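Local coordinates for uncharacterized protein (PDB 4R7F) that is of unknown function but carries a domain probably related to the type 9 secretion system plug protein, and folds into three immunoglobulin-like beta-sandwich domains, at residues L17-A22 and I39-D44; I31-E36 and F135-P140; A62-S67 and S113-I118. All blocks are in the same frame, centred on the assembly; numbering follows the deposited sequence. Where two conformers were deposited one is given.

Contact 1. Residues L17-A22 and I39-D44; sequences LQVKVA and IEINFD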
loop_
_atom_site.group_PDB
_atom_site.type_symbol
_atom_site.label_atom_id
_atom_site.label_comp_id
_atom_site.label_asym_id
_atom_site.label_seq_id
_atom_site.Cartn_x
_atom_site.Cartn_y
_atom_site.Cartn_z
ATOM N N LEU A 17 -3.711 25.225 3.444
ATOM C CA LEU A 17 -3.962 24.551 4.707
ATOM C C LEU A 17 -3.787 23.047 4.528
ATOM O O LEU A 17 -4.458 22.446 3.712
ATOM C CB LEU A 17 -5.360 24.829 5.192
ATOM C CG LEU A 17 -5.769 24.126 6.474
ATOM C CD1 LEU A 17 -4.958 24.632 7.652
ATOM C CD2 LEU A 17 -7.248 24.378 6.712
ATOM N N GLN A 18 -2.874 22.474 5.303
ATOM C CA GLN A 18 -2.648 21.046 5.358
ATOM C C GLN A 18 -2.801 20.545 6.783
ATOM O O GLN A 18 -2.321 21.172 7.731
ATOM C CB GLN A 18 -1.228 20.714 4.907
ATOM C CG GLN A 18 -0.912 21.157 3.495
ATOM C CD GLN A 18 0.519 20.833 3.080
ATOM O OE1 GLN A 18 1.428 21.686 3.135
ATOM N NE2 GLN A 18 0.721 19.612 2.651
ATOM N N VAL A 19 -3.480 19.412 6.891
ATOM C CA VAL A 19 -3.608 18.617 8.092
ATOM C C VAL A 19 -3.096 17.191 7.802
ATOM O O VAL A 19 -3.666 16.457 6.999
ATOM C CB VAL A 19 -5.071 18.581 8.531
ATOM C CG1 VAL A 19 -5.222 17.780 9.820
ATOM C CG2 VAL A 19 -5.594 20.008 8.666
ATOM N N LYS A 20 -2.001 16.839 8.463
ATOM C CA LYS A 20 -1.313 15.585 8.206
ATOM C C LYS A 20 -0.597 15.145 9.469
ATOM O O LYS A 20 -0.578 15.869 10.461
ATOM C CB LYS A 20 -0.343 15.740 7.034
ATOM C CG LYS A 20 0.557 16.957 7.122
ATOM C CD LYS A 20 1.981 16.588 7.505
ATOM C CE LYS A 20 2.864 16.344 6.289
ATOM N NZ LYS A 20 4.219 15.946 6.737
ATOM N N VAL A 21 -0.062 13.928 9.467
ATOM C CA VAL A 21 0.696 13.477 10.613
ATOM C C VAL A 21 2.102 14.032 10.458
ATOM O O VAL A 21 2.721 13.848 9.417
ATOM C CB VAL A 21 0.716 11.959 10.734
ATOM C CG1 VAL A 21 1.690 11.538 11.825
ATOM C CG2 VAL A 21 -0.666 11.444 11.042
ATOM N N ALA A 22 2.570 14.748 11.485
ATOM C CA ALA A 22 3.880 15.389 11.463
ATOM C C ALA A 22 4.924 14.345 11.080
ATOM O O ALA A 22 4.923 13.212 11.598
ATOM C CB ALA A 22 4.207 15.991 12.819
ATOM N N ILE A 39 -0.273 15.521 15.136
ATOM C CA ILE A 39 -0.873 16.175 13.979
ATOM C C ILE A 39 -0.169 17.484 13.691
ATOM O O ILE A 39 0.126 18.248 14.614
ATOM C CB ILE A 39 -2.359 16.468 14.199
ATOM C CG1 ILE A 39 -3.143 15.165 14.157
ATOM C CG2 ILE A 39 -2.887 17.372 13.102
ATOM C CD1 ILE A 39 -3.321 14.579 12.765
ATOM N N GLU A 40 0.086 17.729 12.407
ATOM C CA GLU A 40 0.657 18.958 11.946
ATOM C C GLU A 40 -0.404 19.733 11.170
ATOM O O GLU A 40 -0.958 19.237 10.192
ATOM C CB GLU A 40 1.850 18.699 11.046
ATOM C CG GLU A 40 2.461 19.962 10.424
ATOM C CD GLU A 40 3.696 19.669 9.566
ATOM O OE1 GLU A 40 4.076 18.496 9.465
ATOM O OE2 GLU A 40 4.297 20.597 8.984
ATOM N N ILE A 41 -0.643 20.964 11.608
ATOM C CA ILE A 41 -1.437 21.921 10.893
ATOM C C ILE A 41 -0.487 22.934 10.297
ATOM O O ILE A 41 0.205 23.628 10.992
ATOM C CB ILE A 41 -2.446 22.613 11.809
ATOM C CG1 ILE A 41 -3.541 21.625 12.191
ATOM C CG2 ILE A 41 -3.033 23.817 11.101
ATOM C CD1 ILE A 41 -4.122 21.849 13.556
ATOM N N ASN A 42 -0.478 23.002 8.983
ATOM C CA ASN A 42 0.408 23.858 8.234
ATOM C C ASN A 42 -0.388 24.774 7.258
ATOM O O ASN A 42 -1.315 24.340 6.560
ATOM C CB ASN A 42 1.363 22.958 7.473
ATOM C CG ASN A 42 2.595 23.688 7.007
ATOM O OD1 ASN A 42 2.533 24.589 6.169
ATOM N ND2 ASN A 42 3.720 23.323 7.571
ATOM N N PHE A 43 -0.016 26.037 7.190
ATOM C CA PHE A 43 -0.732 26.970 6.370
ATOM C C PHE A 43 0.101 28.192 6.126
ATOM O O PHE A 43 1.030 28.441 6.875
ATOM C CB PHE A 43 -2.058 27.362 7.047
ATOM C CG PHE A 43 -1.909 28.165 8.300
ATOM C CD1 PHE A 43 -1.783 27.540 9.517
ATOM C CD2 PHE A 43 -1.934 29.551 8.264
ATOM C CE1 PHE A 43 -1.674 28.284 10.694
ATOM C CE2 PHE A 43 -1.820 30.305 9.435
ATOM C CZ PHE A 43 -1.697 29.669 10.655
ATOM N N ASP A 44 -0.242 28.952 5.086
ATOM C CA ASP A 44 0.410 30.213 4.816
ATOM C C ASP A 44 -0.541 31.367 5.091
ATOM O O ASP A 44 -1.718 31.271 4.829
ATOM C CB ASP A 44 0.850 30.292 3.364
ATOM C CG ASP A 44 1.964 29.345 3.029
ATOM O OD1 ASP A 44 2.728 28.935 3.927
ATOM O OD2 ASP A 44 2.061 29.007 1.834
HETATM O O HOH W 1 5.848 16.967 8.615
#
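Val19 turns its forked side chain to the groove between Ile39 and Ile41, one methyl for each isoleucine: CG1 touches Ile39 CG2 at 4.0 Å, and CG2 faces Ile41 CG1 at 4.4 Å. The Val19 and Ile39 side chains cross at a slant, so their branches meet methyl to methyl. Two residues back, Leu17 CD1 rests in the corner formed by Ile41 CG2, 4.0 Å away, and Phe43 CB, with Asn42 O nearer still at 3.8 Å. Beyond Ile39, its CD1 lies against the carbonyl oxygen of Lys20.

On the other face Lys20 and Glu40, a hydrogen-bonded antiparallel pair, lie side by side. Glu40 is straight, with CG anti to the backbone N (chi1 176°), and its CB meets that of Ala22. In one of its two conformers, Lys20 leaves CB between the backbone N and the carbonyl carbon (chi1 48°) and bends at chi2, putting CD 3.4 Å from Glu40 OE1; a further bend at chi3 steers NZ into a long salt bridge of 3.7 Å with Glu40 OE1, while NZ also bonds to Glu24 O. Glu40 OE2 accepts from Asn42 ND2 at 3.1 Å on the anti side, tilted from the carboxylate plane; Asn42 OD1 is held by Asn98. With an alanine in place of Glu40, Asn42 ND2 would probably lose its acceptor and Lys20 NZ its nearby counter-charge.

The short strand axes run at 159°, nearly antiparallel. Strand 14-21 is outermost in its sheet within the chain, strand 39-46 separates it from strand 96-103, and the apolar row packs on Phe131, Ala133 and Phe135 of strand 129-138 across the sandwich.

Contact 2. Residues I31-E36 and F135-P140; sequences IALGGE and FSVVEP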
loop_
_atom_site.group_PDB
_atom_site.type_symbol
_atom_site.label_atom_id
_atom_site.label_comp_id
_atom_site.label_asym_id
_atom_site.label_seq_id
_atom_site.Cartn_x
_atom_site.Cartn_y
_atom_site.Cartn_z
ATOM N N ILE A 31 -4.388 10.431 14.879
ATOM C CA ILE A 31 -3.328 9.906 15.726
ATOM C C ILE A 31 -3.890 9.163 16.941
ATOM O O ILE A 31 -5.065 9.294 17.286
ATOM C CB ILE A 31 -2.400 11.029 16.188
ATOM C CG1 ILE A 31 -3.161 12.103 16.959
ATOM C CG2 ILE A 31 -1.748 11.673 14.974
ATOM C CD1 ILE A 31 -2.263 13.144 17.617
ATOM N N ALA A 32 -3.044 8.360 17.579
ATOM C CA ALA A 32 -3.438 7.621 18.781
ATOM C C ALA A 32 -3.269 8.494 19.993
ATOM O O ALA A 32 -2.313 9.257 20.056
ATOM C CB ALA A 32 -2.595 6.372 18.943
ATOM N N LEU A 33 -4.208 8.380 20.940
ATOM C CA LEU A 33 -4.222 9.164 22.182
ATOM C C LEU A 33 -2.932 9.017 23.014
ATOM O O LEU A 33 -2.324 10.016 23.420
ATOM C CB LEU A 33 -5.425 8.732 23.017
ATOM C CG LEU A 33 -5.633 9.384 24.368
ATOM C CD1 LEU A 33 -5.914 10.867 24.219
ATOM C CD2 LEU A 33 -6.790 8.688 25.056
ATOM N N GLY A 34 -2.506 7.779 23.257
ATOM C CA GLY A 34 -1.260 7.543 24.018
ATOM C C GLY A 34 0.053 7.800 23.270
ATOM O O GLY A 34 1.099 7.938 23.893
ATOM N N GLY A 35 -0.017 7.906 21.940
ATOM C CA GLY A 35 1.123 7.646 21.044
ATOM C C GLY A 35 2.178 8.735 20.954
ATOM O O GLY A 35 2.092 9.758 21.636
ATOM N N GLU A 36 3.197 8.476 20.132
ATOM C CA GLU A 36 4.343 9.393 19.962
ATOM C C GLU A 36 4.132 10.347 18.773
ATOM O O GLU A 36 4.927 11.255 18.559
ATOM C CB GLU A 36 5.665 8.608 19.768
ATOM C CG GLU A 36 6.040 7.595 20.870
ATOM C CD GLU A 36 6.358 8.239 22.222
ATOM O OE1 GLU A 36 5.429 8.750 22.893
ATOM O OE2 GLU A 36 7.545 8.230 22.622
ATOM N N PHE A 135 -9.102 16.857 12.839
ATOM C CA PHE A 135 -8.383 15.595 12.930
ATOM C C PHE A 135 -9.010 14.779 14.049
ATOM O O PHE A 135 -9.809 15.288 14.855
ATOM C CB PHE A 135 -6.881 15.802 13.194
ATOM C CG PHE A 135 -6.578 16.464 14.508
ATOM C CD1 PHE A 135 -6.512 17.845 14.605
ATOM C CD2 PHE A 135 -6.385 15.705 15.660
ATOM C CE1 PHE A 135 -6.263 18.457 15.827
ATOM C CE2 PHE A 135 -6.148 16.303 16.890
ATOM C CZ PHE A 135 -6.084 17.684 16.969
ATOM N N SER A 136 -8.664 13.507 14.095
ATOM C CA SER A 136 -9.225 12.652 15.113
ATOM C C SER A 136 -8.128 12.005 15.956
ATOM O O SER A 136 -6.998 11.793 15.496
ATOM C CB SER A 136 -10.076 11.568 14.464
ATOM O OG SER A 136 -11.196 12.104 13.765
ATOM N N VAL A 137 -8.504 11.666 17.175
ATOM C CA VAL A 137 -7.622 11.029 18.119
ATOM C C VAL A 137 -8.239 9.716 18.544
ATOM O O VAL A 137 -9.362 9.702 19.096
ATOM C CB VAL A 137 -7.457 11.912 19.344
ATOM C CG1 VAL A 137 -6.699 11.170 20.430
ATOM C CG2 VAL A 137 -6.747 13.205 18.954
ATOM N N VAL A 138 -7.526 8.613 18.250
ATOM C CA VAL A 138 -8.031 7.251 18.499
ATOM C C VAL A 138 -7.379 6.606 19.747
ATOM O O VAL A 138 -6.199 6.812 20.009
ATOM C CB VAL A 138 -7.911 6.350 17.234
ATOM C CG1 VAL A 138 -6.491 6.248 16.684
ATOM C CG2 VAL A 138 -8.464 4.962 17.491
ATOM N N GLU A 139 -8.197 5.918 20.543
ATOM C CA GLU A 139 -7.743 4.969 21.577
ATOM C C GLU A 139 -8.038 3.592 21.036
ATOM O O GLU A 139 -9.151 3.108 21.119
ATOM C CB GLU A 139 -8.427 5.202 22.937
ATOM C CG GLU A 139 -9.942 5.357 22.884
ATOM C CD GLU A 139 -10.586 5.678 24.225
ATOM O OE1 GLU A 139 -10.285 4.963 25.195
ATOM O OE2 GLU A 139 -11.418 6.620 24.286
ATOM N N PRO A 140 -7.045 2.973 20.418
ATOM C CA PRO A 140 -7.319 1.817 19.584
ATOM C C PRO A 140 -7.514 0.527 20.372
ATOM O O PRO A 140 -6.639 -0.310 20.440
ATOM C CB PRO A 140 -6.067 1.735 18.701
ATOM C CG PRO A 140 -4.985 2.273 19.589
ATOM C CD PRO A 140 -5.636 3.412 20.332
#
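Leu33 closes over Val137 just where the chain leaves a short parallel pairing. Starting at the root of the leucine, CB lies 3.8 Å from Val137 CG1 and also near the carbonyl oxygen of Val138. CG stands anti to the backbone N (chi1 179°), which keeps CD1 over the valine, 3.9 Å from Val137 CG1, while CD2 reaches the root of Glu139, two residues on, 4.4 Å from Glu139 CB. The two side chains cross at a slant. Val137 CG1 also lies 3.6 Å from Leu33 CA, and with the contacts to CB and CD1 it supports the leucine from its backbone to one tip.

Three backbone bonds fix this register. Ile31 N donates to Ser136 O and Ile31 O accepts from Val138 N at 2.7 Å, so Ile31 brackets Val137 as expected of parallel strands; Leu33 N then bonds to Val138 O, tilted 27° from the carbonyl plane. Such a short early strand running parallel to the last strand of a sandwich fits the A'-G pairing of immunoglobulin-like domains, with 30-32 in the role of A' and 129-138 in that of G.

Side chains alternate between the faces. Ile31 CG1 meets Val137 CG2 at 4.2 Å, and Ile31 goes on to pack against strand 39-46. Ala32 and Val138 take the reverse face, where Val138 CG1 sits between backbone N and carbonyl carbon (chi1 57°), 3.4 Å from Ile31 O, and the valine touches Leu390 and Val393 of strand 389-397. Past Leu33, Gly35 N bonds back to Ala32 O at 3.3 Å as the chain turns off. At this same end, the carboxylate of Glu139 is held by Ser113 and by a salt bridge to Arg389.

Contact 3. Residues A62-S67 and S113-I118; sequences ADWTQS and SGNYAI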
loop_
_atom_site.group_PDB
_atom_site.type_symbol
_atom_site.label_atom_id
_atom_site.label_comp_id
_atom_site.label_asym_id
_atom_site.label_seq_id
_atom_site.Cartn_x
_atom_site.Cartn_y
_atom_site.Cartn_z
ATOM N N ALA A 62 -19.117 12.066 17.010
ATOM C CA ALA A 62 -18.819 11.282 15.832
ATOM C C ALA A 62 -19.210 11.987 14.537
ATOM O O ALA A 62 -18.479 11.914 13.557
ATOM C CB ALA A 62 -19.504 9.939 15.918
ATOM N N ASP A 63 -20.346 12.678 14.553
ATOM C CA ASP A 63 -20.854 13.379 13.372
ATOM C C ASP A 63 -20.285 14.789 13.172
ATOM O O ASP A 63 -20.734 15.519 12.301
ATOM C CB ASP A 63 -22.393 13.420 13.355
ATOM C CG ASP A 63 -22.991 14.303 14.457
ATOM O OD1 ASP A 63 -22.269 14.802 15.333
ATOM O OD2 ASP A 63 -24.220 14.472 14.451
ATOM N N TRP A 64 -19.270 15.140 13.945
ATOM C CA TRP A 64 -18.554 16.427 13.817
ATOM C C TRP A 64 -19.385 17.630 14.227
ATOM O O TRP A 64 -19.071 18.745 13.847
ATOM C CB TRP A 64 -17.936 16.593 12.417
ATOM C CG TRP A 64 -16.727 15.771 12.246
ATOM C CD1 TRP A 64 -16.633 14.541 11.620
ATOM C CD2 TRP A 64 -15.421 16.065 12.738
ATOM N NE1 TRP A 64 -15.337 14.070 11.692
ATOM C CE2 TRP A 64 -14.574 14.987 12.363
ATOM C CE3 TRP A 64 -14.878 17.125 13.452
ATOM C CZ2 TRP A 64 -13.226 14.965 12.666
ATOM C CZ3 TRP A 64 -13.525 17.102 13.752
ATOM C CH2 TRP A 64 -12.713 16.030 13.345
ATOM N N THR A 65 -20.446 17.396 15.001
ATOM C CA THR A 65 -21.054 18.444 15.786
ATOM C C THR A 65 -20.321 18.501 17.124
ATOM O O THR A 65 -19.776 17.489 17.587
ATOM C CB THR A 65 -22.532 18.167 16.095
ATOM O OG1 THR A 65 -22.661 16.968 16.867
ATOM C CG2 THR A 65 -23.357 18.059 14.842
ATOM N N GLN A 66 -20.339 19.668 17.756
ATOM C CA GLN A 66 -19.645 19.873 19.040
ATOM C C GLN A 66 -20.213 19.016 20.163
ATOM O O GLN A 66 -21.432 18.918 20.317
ATOM C CB GLN A 66 -19.717 21.328 19.454
ATOM C CG GLN A 66 -18.832 21.667 20.637
ATOM C CD GLN A 66 -18.759 23.174 20.894
ATOM O OE1 GLN A 66 -19.345 23.984 20.181
ATOM N NE2 GLN A 66 -18.034 23.541 21.911
ATOM N N SER A 67 -19.331 18.388 20.944
ATOM C CA SER A 67 -19.800 17.559 22.039
ATOM C C SER A 67 -20.192 18.480 23.208
ATOM O O SER A 67 -19.961 19.685 23.162
ATOM C CB SER A 67 -18.729 16.548 22.448
ATOM O OG SER A 67 -17.731 17.157 23.229
ATOM N N SER A 113 -10.315 10.587 23.650
ATOM C CA SER A 113 -10.307 10.331 22.244
ATOM C C SER A 113 -11.440 11.105 21.587
ATOM O O SER A 113 -12.255 11.732 22.258
ATOM C CB SER A 113 -10.463 8.830 22.012
ATOM O OG SER A 113 -11.762 8.410 22.333
ATOM N N GLY A 114 -11.520 11.011 20.273
ATOM C CA GLY A 114 -12.661 11.567 19.539
ATOM C C GLY A 114 -12.234 12.511 18.439
ATOM O O GLY A 114 -11.049 12.550 18.034
ATOM N N ASN A 115 -13.210 13.283 17.970
ATOM C CA ASN A 115 -13.005 14.222 16.888
ATOM C C ASN A 115 -12.631 15.612 17.442
ATOM O O ASN A 115 -13.301 16.112 18.353
ATOM C CB ASN A 115 -14.278 14.299 16.075
ATOM C CG ASN A 115 -14.498 13.070 15.212
ATOM O OD1 ASN A 115 -13.565 12.319 14.934
ATOM N ND2 ASN A 115 -15.751 12.841 14.813
ATOM N N TYR A 116 -11.580 16.216 16.909
ATOM C CA TYR A 116 -11.150 17.574 17.336
ATOM C C TYR A 116 -11.149 18.571 16.173
ATOM O O TYR A 116 -10.731 18.240 15.059
ATOM C CB TYR A 116 -9.754 17.564 17.964
ATOM C CG TYR A 116 -9.705 16.913 19.327
ATOM C CD1 TYR A 116 -9.488 15.546 19.470
ATOM C CD2 TYR A 116 -9.893 17.656 20.466
ATOM C CE1 TYR A 116 -9.486 14.945 20.716
ATOM C CE2 TYR A 116 -9.881 17.064 21.712
ATOM C CZ TYR A 116 -9.679 15.718 21.829
ATOM O OH TYR A 116 -9.654 15.176 23.072
ATOM N N ALA A 117 -11.640 19.785 16.449
ATOM C CA ALA A 117 -11.610 20.870 15.509
ATOM C C ALA A 117 -10.821 22.037 16.082
ATOM O O ALA A 117 -11.114 22.553 17.168
ATOM C CB ALA A 117 -13.007 21.291 15.157
ATOM N N ILE A 118 -9.797 22.438 15.333
ATOM C CA ILE A 118 -8.908 23.521 15.717
ATOM C C ILE A 118 -9.338 24.766 14.977
ATOM O O ILE A 118 -9.217 24.820 13.757
ATOM C CB ILE A 118 -7.441 23.207 15.358
ATOM C CG1 ILE A 118 -6.966 21.962 16.089
ATOM C CG2 ILE A 118 -6.548 24.367 15.721
ATOM C CD1 ILE A 118 -7.314 21.919 17.563
#
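Trp64 and Asn115 stack face to face, indole against amide, with their planes only 5° apart. CG of Asn115 stands anti to the carbonyl carbon (chi1 -74°), which lays the amide along the indole, CG being 3.3 Å above the plane of the Trp64 ring and displaced toward the rim. Asn115 CB makes a CH-pi contact with the six-membered ring, 3.5 Å from the centroid and 8° off the normal, and Asn115 ND2 extends over the pyrrole part, 3.4 Å from Trp64 NE1; both being donors, that last approach is stacking and not a bond. At the edge of the indole, in its plane, the backbone oxygen of Tyr116 comes to 3.3 Å from Trp64 CZ3, and the same CZ3 brushes Ala117 CB at 4.4 Å.

The next shell holds both flat groups in place. Asn115 OD1 is gripped by the hydroxyls of Tyr379 and Ser136, while ND2 donates to the carbonyl of Asn61, so the amide is fixed in rotation from both ends. Trp64 sits in a tight bend secured by Asp63, whose OD1 takes the backbone N of Thr65 at 3.2 Å, an Asx turn, and also Thr65 OG1 at 2.7 Å. Arg191 adds a cation-pi contact to the indole, and a bound Tris molecule, probably from the crystallisation liquor, lies about 4 Å from the Trp64 side chain.

The loop between strand 53-60 and helix 71-74 thus folds its tryptophan onto strand 114-122, where the indole also touches Cys134 and Ser136 of the adjacent strand 129-138 and Tyr186 of strand 181-187.

How the contacts relate
All three contacts belong to the N-terminal plug-protein-like domain. Contact 1 lies in the four-stranded antiparallel sheet, while contacts 2 and 3 share the mixed sheet, where strands 114-122 and 129-138 are neighbours. Centres of contacts 1 and 2 are about 16 Å apart, of 1 and 3 about 18 Å, and of 2 and 3 about 13 Å. Ile39 CG1 reaches Phe135 CD2 at 3.6 Å and Ile41 CD1 reaches Ile118 CG1 at 3.8 Å, joining the two sheets through the sandwich core. Along the chain, contacts 1 and 2 interleave, and contact 3 nests inside the loop that contact 2 closes, so pairing between residues far apart in sequence brings the early strand 30-32 to the closing strand 129-138.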